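Local coordinates for protein cysteine desulfurase (Thermococcus onnurineus, PDB 5B89) that probably takes sulfur from L-cysteine with the help of pyridoxal 5'-phosphate, passing it to a sulfur carrier and leaving L-alanine, at residues G124-T129 and K151-E156; L163-A168 and I190-E195. One frame throughout, in Å; residues are numbered along the deposited sequence.

Contact 1 (124-129 with 151-156) lies at one edge of the seven-stranded sheet of the fold type I PLP domain, and contact 2 (163-168 with 190-195) joins the starts of two helices that pack beside that sheet. Their centres are 15 Å apart, and helix 165-172 comes next after strand 151-154, across the loop 155-164. The two meet where E156 N lies 2.8 Å from D167 OD2, a probable hydrogen bond, and where I155 CG2 packs on L163 CD2. Neither contact takes part in the cofactor pocket, but both come close: the side chain of T129 is about 11 Å from the bound pyridoxal phosphate, and that of H191 about 9 Å.

Contact 1 of 2, residues G124-T129 and K151-E156; sequences GDKIVT and KLEFIE
Strands 126-129 and 151-154 run parallel, their axes 4.7 Å apart at closest approach and 24° from alignment, in register from K126 beside K151 to T129 beside F154. Backbone bonds zip the pair together, from K151 N to D125 O (2.8 Å) through to I155 N to T129 O (2.9 Å). On one face, E153 lays its carboxylate against K126 CD, at 3.7 Å from E153 CD. The charged ends stay apart, K126 NZ lying 4.4 Å from E153 OE1; a water joins them, while the same NZ also bonds to K171 O and K173 O. V128 CG1 meets I155 CG1 at 3.6 Å, the side chains at about a right angle. K151, bent at its last torsion, brings NZ onto an in-plane lone pair of G124 O. On the other face, T129 CG2 presses against F154 CE1 at 3.4 Å: with OG1 anti to the backbone N (chi1 -174°) and bonded to A179 O, CG2 falls between backbone N and carbonyl carbon, beside the ring. Helix 139-148 completes this beta-alpha-beta unit, with 151-154 outermost in the sheet. The K126 face thus carries lysine ends and a water-bridged carboxylate, the T129 face an apolar methyl-ring contact.

Contact 2 of 2, residues L163-A168 and I190-E195; sequences LDLSDA and IHEVEE
L163 sets its CD1 methyl over one face of the H191 imidazole, where the segments leading into helices 165-172 and 193-203 of the alpha/beta PLP domain come together. The two helices follow parallel strands 151-154 and 177-181, successive along the chain, though strand 126-129 lies between them in the sheet; the contact is one between the starts of the two helices.

The apolar part begins with that leucine. CD1 comes to 3.5 Å from H191 CD2, and the two side chains cross at about a right angle. The ring is held from two sides: ND1 bonds to Q181 O, and NE2 makes a weak bond to G161 O, which together would fix its rotation and present the face to the methyl. L165 reaches toward helix 193-203 with both of its methyls, CD1 lying 4.2 Å from E195 CG and CD2 4.1 Å from E192 OE1. L196, the next residue of that helix, also packs on L163, L165 and A168.

The polar part crosses through water. No direct hydrogen bond links the segments; a water instead donates to L163 O at 2.8 Å and to E192 OE2. The E192 chain is folded at its second torsion (chi2 88°), and the same OE2 forms a salt bridge with K342 NZ, so one oxygen serves both the water and the lysine.

Both helix starts are marked by acidic N-cap residues. E192, centre of an inverse gamma turn, precedes helix 193-203. D164 precedes helix 165-172 and caps it with its side chain: OD1 takes a weak bond from S166 N and a straighter one, 166° at the hydrogen, from D167 N, which approaches from above the carboxylate plane at 3.1 Å from D164 OD1.

Contact 1 of 2, residues G124-T129 and K151-E156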
ATOM      1  N   GLY B 124      16.993  27.464  -8.008  1.00 20.00           N
ATOM      2  CA  GLY B 124      16.272  28.697  -7.938  1.00 22.03           C
ATOM      3  C   GLY B 124      14.809  28.748  -8.333  1.00 21.87           C
ATOM      4  O   GLY B 124      14.135  29.806  -8.215  1.00 22.67           O
ATOM      5  N   ASP B 125      14.288  27.637  -8.853  1.00 20.25           N
ATOM      6  CA  ASP B 125      12.844  27.559  -9.149  1.00 19.76           C
ATOM      7  C   ASP B 125      12.113  27.605  -7.787  1.00 19.23           C
ATOM      8  O   ASP B 125      12.733  27.320  -6.751  1.00 20.86           O
ATOM      9  CB  ASP B 125      12.461  26.274  -9.847  1.00 22.03           C
ATOM     10  CG  ASP B 125      12.778  26.240 -11.323  1.00 27.98           C
ATOM     11  OD1 ASP B 125      13.174  27.314 -11.877  1.00 29.95           O
ATOM     12  OD2 ASP B 125      12.594  25.134 -11.935  1.00 26.26           O
ATOM     13  N   LYS B 126      10.866  27.969  -7.884  1.00 19.67           N
ATOM     14  CA  LYS B 126      10.020  28.198  -6.759  1.00 19.37           C
ATOM     15  C   LYS B 126       8.843  27.254  -6.634  1.00 16.66           C
ATOM     16  O   LYS B 126       8.176  27.013  -7.566  1.00 19.01           O
ATOM     17  CB  LYS B 126       9.472  29.630  -6.864  1.00 18.71           C
ATOM     18  CG  LYS B 126       8.571  30.101  -5.739  1.00 20.43           C
ATOM     19  CD  LYS B 126       8.296  31.587  -5.751  1.00 21.73           C
ATOM     20  CE  LYS B 126       7.680  32.048  -7.024  1.00 23.05           C
ATOM     21  NZ  LYS B 126       7.148  33.403  -6.875  1.00 22.10           N
ATOM     22  N   ILE B 127       8.637  26.805  -5.412  1.00 16.29           N
ATOM     23  CA  ILE B 127       7.488  25.972  -5.043  1.00 15.71           C
ATOM     24  C   ILE B 127       6.709  26.772  -4.011  1.00 14.73           C
ATOM     25  O   ILE B 127       7.287  27.287  -3.157  1.00 16.99           O
ATOM     26  CB  ILE B 127       7.901  24.648  -4.446  1.00 16.04           C
ATOM     27  CG1 ILE B 127       8.547  23.791  -5.512  1.00 19.94           C
ATOM     28  CG2 ILE B 127       6.694  23.861  -3.935  1.00 16.25           C
ATOM     29  CD1 ILE B 127       9.236  22.596  -4.945  1.00 19.64           C
ATOM     30  N   VAL B 128       5.399  26.850  -4.169  1.00 15.08           N
ATOM     31  CA  VAL B 128       4.532  27.600  -3.237  1.00 14.87           C
ATOM     32  C   VAL B 128       3.576  26.595  -2.565  1.00 16.87           C
ATOM     33  O   VAL B 128       2.986  25.812  -3.264  1.00 17.63           O
ATOM     34  CB  VAL B 128       3.784  28.671  -3.917  1.00 16.20           C
ATOM     35  CG1 VAL B 128       2.779  29.406  -3.030  1.00 18.62           C
ATOM     36  CG2 VAL B 128       4.773  29.668  -4.567  1.00 18.38           C
ATOM     37  N   THR B 129       3.401  26.761  -1.250  1.00 16.44           N
ATOM     38  CA  THR B 129       2.390  25.995  -0.538  1.00 16.77           C
ATOM     39  C   THR B 129       1.776  26.885   0.519  1.00 18.79           C
ATOM     40  O   THR B 129       2.014  28.050   0.555  1.00 16.54           O
ATOM     41  CB  THR B 129       3.018  24.720  -0.034  1.00 19.50           C
ATOM     42  OG1 THR B 129       2.005  23.894   0.540  1.00 19.84           O
ATOM     43  CG2 THR B 129       3.954  24.993   1.106  1.00 20.72           C
ATOM     44  N   LYS B 151      13.452  27.498  -4.040  1.00 18.71           N
ATOM     45  CA  LYS B 151      12.812  28.386  -3.131  1.00 18.85           C
ATOM     46  C   LYS B 151      11.455  27.758  -2.743  1.00 20.45           C
ATOM     47  O   LYS B 151      10.722  27.441  -3.589  1.00 21.74           O
ATOM     48  CB  LYS B 151      12.508  29.677  -3.816  1.00 23.39           C
ATOM     49  CG  LYS B 151      13.741  30.504  -4.114  1.00 28.89           C
ATOM     50  CD  LYS B 151      13.370  31.669  -4.996  1.00 34.47           C
ATOM     51  CE  LYS B 151      14.585  32.479  -5.417  1.00 41.18           C
ATOM     52  NZ  LYS B 151      15.038  32.140  -6.785  1.00 42.00           N
ATOM     53  N   LEU B 152      11.184  27.625  -1.460  1.00 21.27           N
ATOM     54  CA  LEU B 152       9.915  27.093  -0.967  1.00 16.75           C
ATOM     55  C   LEU B 152       9.259  28.246  -0.228  1.00 18.17           C
ATOM     56  O   LEU B 152       9.751  28.654   0.765  1.00 21.06           O
ATOM     57  CB  LEU B 152      10.138  25.904  -0.048  1.00 17.95           C
ATOM     58  CG  LEU B 152       8.859  25.294   0.544  1.00 18.66           C
ATOM     59  CD1 LEU B 152       7.887  24.897  -0.546  1.00 18.03           C
ATOM     60  CD2 LEU B 152       9.165  24.126   1.462  1.00 21.76           C
ATOM     61  N   GLU B 153       8.184  28.775  -0.777  1.00 18.95           N
ATOM     62  CA  GLU B 153       7.491  29.892  -0.201  1.00 18.09           C
ATOM     63  C   GLU B 153       6.126  29.479   0.303  1.00 18.18           C
ATOM     64  O   GLU B 153       5.471  28.577  -0.225  1.00 20.03           O
ATOM     65  CB  GLU B 153       7.407  30.978  -1.204  1.00 21.75           C
ATOM     66  CG  GLU B 153       8.853  31.511  -1.387  1.00 28.17           C
ATOM     67  CD  GLU B 153       8.969  32.740  -2.284  1.00 33.40           C
ATOM     68  OE1 GLU B 153       7.944  33.434  -2.535  1.00 30.95           O
ATOM     69  OE2 GLU B 153      10.148  32.951  -2.742  1.00 35.01           O
ATOM     70  N   PHE B 154       5.598  30.247   1.215  1.00 18.28           N
ATOM     71  CA  PHE B 154       4.354  29.975   1.845  1.00 17.60           C
ATOM     72  C   PHE B 154       3.424  31.122   1.724  1.00 17.03           C
ATOM     73  O   PHE B 154       3.807  32.319   2.084  1.00 20.48           O
ATOM     74  CB  PHE B 154       4.602  29.731   3.347  1.00 17.62           C
ATOM     75  CG  PHE B 154       5.514  28.602   3.607  1.00 17.52           C
ATOM     76  CD1 PHE B 154       5.071  27.267   3.517  1.00 19.80           C
ATOM     77  CD2 PHE B 154       6.830  28.833   3.777  1.00 18.62           C
ATOM     78  CE1 PHE B 154       5.914  26.231   3.653  1.00 22.39           C
ATOM     79  CE2 PHE B 154       7.700  27.811   3.953  1.00 22.46           C
ATOM     80  CZ  PHE B 154       7.267  26.500   3.903  1.00 20.63           C
ATOM     81  N   ILE B 155       2.214  30.893   1.266  1.00 17.39           N
ATOM     82  CA  ILE B 155       1.217  31.957   1.120  1.00 16.86           C
ATOM     83  C   ILE B 155       0.878  32.508   2.500  1.00 18.87           C
ATOM     84  O   ILE B 155       0.815  31.774   3.413  1.00 18.98           O
ATOM     85  CB  ILE B 155      -0.080  31.416   0.479  1.00 16.92           C
ATOM     86  CG1 ILE B 155       0.245  30.906  -0.904  1.00 17.79           C
ATOM     87  CG2 ILE B 155      -1.174  32.449   0.364  1.00 16.98           C
ATOM     88  CD1 ILE B 155      -0.771  29.987  -1.517  1.00 20.44           C
ATOM     89  N   GLU B 156       0.652  33.804   2.602  1.00 17.41           N
ATOM     90  CA  GLU B 156       0.316  34.370   3.892  1.00 18.84           C
ATOM     91  C   GLU B 156      -1.097  34.053   4.266  1.00 17.69           C
ATOM     92  O   GLU B 156      -1.940  33.972   3.447  1.00 18.43           O
ATOM     93  CB  GLU B 156       0.522  35.903   3.890  1.00 22.08           C
ATOM     94  CG  GLU B 156       1.976  36.280   3.699  1.00 24.82           C
ATOM     95  CD  GLU B 156       2.238  37.750   3.886  1.00 37.55           C
ATOM     96  OE1 GLU B 156       1.279  38.497   3.985  1.00 40.40           O
ATOM     97  OE2 GLU B 156       3.417  38.141   3.896  1.00 40.21           O
TER
HETATM   98  O   HOH W   1       7.206  34.937  -4.361  1.00 34.16           O

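Contact 2 of 2, residues L163-A168 and I190-E195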
ATOM      1  N   LEU B 163      -6.393  32.156   3.903  1.00 16.77           N
ATOM      2  CA  LEU B 163      -5.317  32.609   3.103  1.00 17.02           C
ATOM      3  C   LEU B 163      -5.589  34.000   2.523  1.00 15.92           C
ATOM      4  O   LEU B 163      -6.660  34.343   2.211  1.00 19.88           O
ATOM      5  CB  LEU B 163      -5.089  31.663   1.913  1.00 15.63           C
ATOM      6  CG  LEU B 163      -4.627  30.255   2.218  1.00 16.85           C
ATOM      7  CD1 LEU B 163      -4.846  29.370   0.984  1.00 16.50           C
ATOM      8  CD2 LEU B 163      -3.200  30.189   2.693  1.00 18.89           C
ATOM      9  N   ASP B 164      -4.534  34.771   2.334  1.00 18.27           N
ATOM     10  CA  ASP B 164      -4.603  36.083   1.692  1.00 19.31           C
ATOM     11  C   ASP B 164      -4.432  35.831   0.184  1.00 18.11           C
ATOM     12  O   ASP B 164      -3.359  35.558  -0.240  1.00 17.60           O
ATOM     13  CB  ASP B 164      -3.434  36.897   2.213  1.00 20.55           C
ATOM     14  CG  ASP B 164      -3.314  38.294   1.584  1.00 22.77           C
ATOM     15  OD1 ASP B 164      -3.928  38.544   0.583  1.00 23.85           O
ATOM     16  OD2 ASP B 164      -2.577  39.088   2.146  1.00 26.75           O
ATOM     17  N   LEU B 165      -5.517  35.874  -0.570  1.00 18.47           N
ATOM     18  CA  LEU B 165      -5.498  35.549  -1.959  1.00 18.87           C
ATOM     19  C   LEU B 165      -4.712  36.528  -2.815  1.00 22.21           C
ATOM     20  O   LEU B 165      -4.264  36.189  -3.843  1.00 20.86           O
ATOM     21  CB  LEU B 165      -6.889  35.314  -2.475  1.00 20.14           C
ATOM     22  CG  LEU B 165      -7.531  34.031  -1.934  1.00 24.28           C
ATOM     23  CD1 LEU B 165      -8.873  33.839  -2.578  1.00 28.08           C
ATOM     24  CD2 LEU B 165      -6.695  32.779  -2.095  1.00 25.93           C
ATOM     25  N   SER B 166      -4.557  37.740  -2.324  1.00 22.21           N
ATOM     26  CA  SER B 166      -3.749  38.741  -2.986  1.00 22.70           C
ATOM     27  C   SER B 166      -2.302  38.315  -2.871  1.00 23.55           C
ATOM     28  O   SER B 166      -1.608  38.346  -3.819  1.00 25.74           O
ATOM     29  CB  SER B 166      -3.981  40.114  -2.366  1.00 25.41           C
ATOM     30  OG  SER B 166      -5.240  40.544  -2.762  1.00 36.39           O
ATOM     31  N   ASP B 167      -1.865  37.898  -1.706  1.00 21.21           N
ATOM     32  CA  ASP B 167      -0.554  37.363  -1.542  1.00 22.30           C
ATOM     33  C   ASP B 167      -0.381  36.079  -2.403  1.00 19.46           C
ATOM     34  O   ASP B 167       0.719  35.825  -2.958  1.00 19.40           O
ATOM     35  CB  ASP B 167      -0.269  37.052  -0.072  1.00 24.17           C
ATOM     36  CG  ASP B 167       1.138  36.738   0.170  1.00 25.29           C
ATOM     37  OD1 ASP B 167       2.022  37.584  -0.107  1.00 24.41           O
ATOM     38  OD2 ASP B 167       1.540  35.599   0.592  1.00 21.79           O
ATOM     39  N   ALA B 168      -1.438  35.229  -2.447  1.00 16.11           N
ATOM     40  CA  ALA B 168      -1.345  34.026  -3.293  1.00 16.72           C
ATOM     41  C   ALA B 168      -1.015  34.344  -4.738  1.00 17.57           C
ATOM     42  O   ALA B 168      -0.223  33.725  -5.355  1.00 17.36           O
ATOM     43  CB  ALA B 168      -2.622  33.230  -3.219  1.00 16.75           C
ATOM     44  N   ILE B 190     -11.574  25.300   4.876  1.00 11.68           N
ATOM     45  CA  ILE B 190     -11.739  24.939   3.457  1.00 12.53           C
ATOM     46  C   ILE B 190     -11.104  26.018   2.647  1.00 13.18           C
ATOM     47  O   ILE B 190     -11.682  27.086   2.563  1.00 15.29           O
ATOM     48  CB  ILE B 190     -13.205  24.703   3.055  1.00 13.67           C
ATOM     49  CG1 ILE B 190     -13.947  23.706   4.063  1.00 13.71           C
ATOM     50  CG2 ILE B 190     -13.291  24.149   1.605  1.00 13.49           C
ATOM     51  CD1 ILE B 190     -15.391  23.642   3.842  1.00 14.40           C
ATOM     52  N   HIS B 191      -9.995  25.759   1.996  1.00 12.64           N
ATOM     53  CA  HIS B 191      -9.394  26.777   1.149  1.00 13.24           C
ATOM     54  C   HIS B 191     -10.102  26.964  -0.178  1.00 14.03           C
ATOM     55  O   HIS B 191     -10.821  26.133  -0.617  1.00 14.44           O
ATOM     56  CB  HIS B 191      -7.947  26.424   0.911  1.00 13.31           C
ATOM     57  CG  HIS B 191      -7.110  26.478   2.140  1.00 12.39           C
ATOM     58  ND1 HIS B 191      -6.331  25.434   2.570  1.00 16.48           N
ATOM     59  CD2 HIS B 191      -6.966  27.446   3.057  1.00 11.32           C
ATOM     60  CE1 HIS B 191      -5.717  25.772   3.677  1.00 13.80           C
ATOM     61  NE2 HIS B 191      -6.088  26.989   3.987  1.00 17.60           N
ATOM     62  N   GLU B 192      -9.885  28.130  -0.777  1.00 14.46           N
ATOM     63  CA  GLU B 192     -10.466  28.477  -2.060  1.00 14.43           C
ATOM     64  C   GLU B 192      -9.663  27.827  -3.153  1.00 15.46           C
ATOM     65  O   GLU B 192      -9.042  28.463  -3.925  1.00 13.72           O
ATOM     66  CB  GLU B 192     -10.497  29.999  -2.221  1.00 16.35           C
ATOM     67  CG  GLU B 192     -11.162  30.673  -1.025  1.00 17.08           C
ATOM     68  CD  GLU B 192     -10.209  31.017   0.156  1.00 24.02           C
ATOM     69  OE1 GLU B 192      -9.110  30.461   0.333  1.00 22.79           O
ATOM     70  OE2 GLU B 192     -10.627  31.871   0.943  1.00 35.72           O
ATOM     71  N   VAL B 193      -9.725  26.514  -3.173  1.00 13.69           N
ATOM     72  CA  VAL B 193      -8.937  25.761  -4.119  1.00 14.57           C
ATOM     73  C   VAL B 193      -9.221  26.059  -5.604  1.00 14.29           C
ATOM     74  O   VAL B 193      -8.316  26.067  -6.384  1.00 14.93           O
ATOM     75  CB  VAL B 193      -8.966  24.257  -3.815  1.00 15.14           C
ATOM     76  CG1 VAL B 193      -8.164  23.503  -4.835  1.00 20.16           C
ATOM     77  CG2 VAL B 193      -8.366  23.978  -2.468  1.00 17.69           C
ATOM     78  N   GLU B 194     -10.449  26.299  -5.936  1.00 13.97           N
ATOM     79  CA  GLU B 194     -10.747  26.603  -7.305  1.00 15.10           C
ATOM     80  C   GLU B 194     -10.042  27.877  -7.726  1.00 15.71           C
ATOM     81  O   GLU B 194      -9.484  27.942  -8.761  1.00 15.36           O
ATOM     82  CB  GLU B 194     -12.238  26.715  -7.509  1.00 18.07           C
ATOM     83  CG  GLU B 194     -13.000  25.449  -7.197  1.00 23.60           C
ATOM     84  CD  GLU B 194     -14.477  25.708  -7.237  1.00 34.25           C
ATOM     85  OE1 GLU B 194     -15.141  25.361  -6.269  1.00 37.06           O
ATOM     86  OE2 GLU B 194     -14.924  26.324  -8.222  1.00 44.00           O
ATOM     87  N   GLU B 195     -10.054  28.863  -6.859  1.00 14.99           N
ATOM     88  CA  GLU B 195      -9.397  30.121  -7.166  1.00 17.04           C
ATOM     89  C   GLU B 195      -7.893  30.000  -7.208  1.00 15.93           C
ATOM     90  O   GLU B 195      -7.295  30.548  -8.062  1.00 16.53           O
ATOM     91  CB  GLU B 195      -9.815  31.201  -6.193  1.00 19.79           C
ATOM     92  CG  GLU B 195      -9.310  32.585  -6.571  1.00 27.23           C
ATOM     93  CD  GLU B 195      -9.758  33.062  -7.969  1.00 32.98           C
ATOM     94  OE1 GLU B 195     -10.864  32.784  -8.406  1.00 38.20           O
ATOM     95  OE2 GLU B 195      -8.944  33.705  -8.621  1.00 38.07           O
TER
HETATM   96  O   HOH W   2      -9.250  33.307   2.519  1.00 28.38           O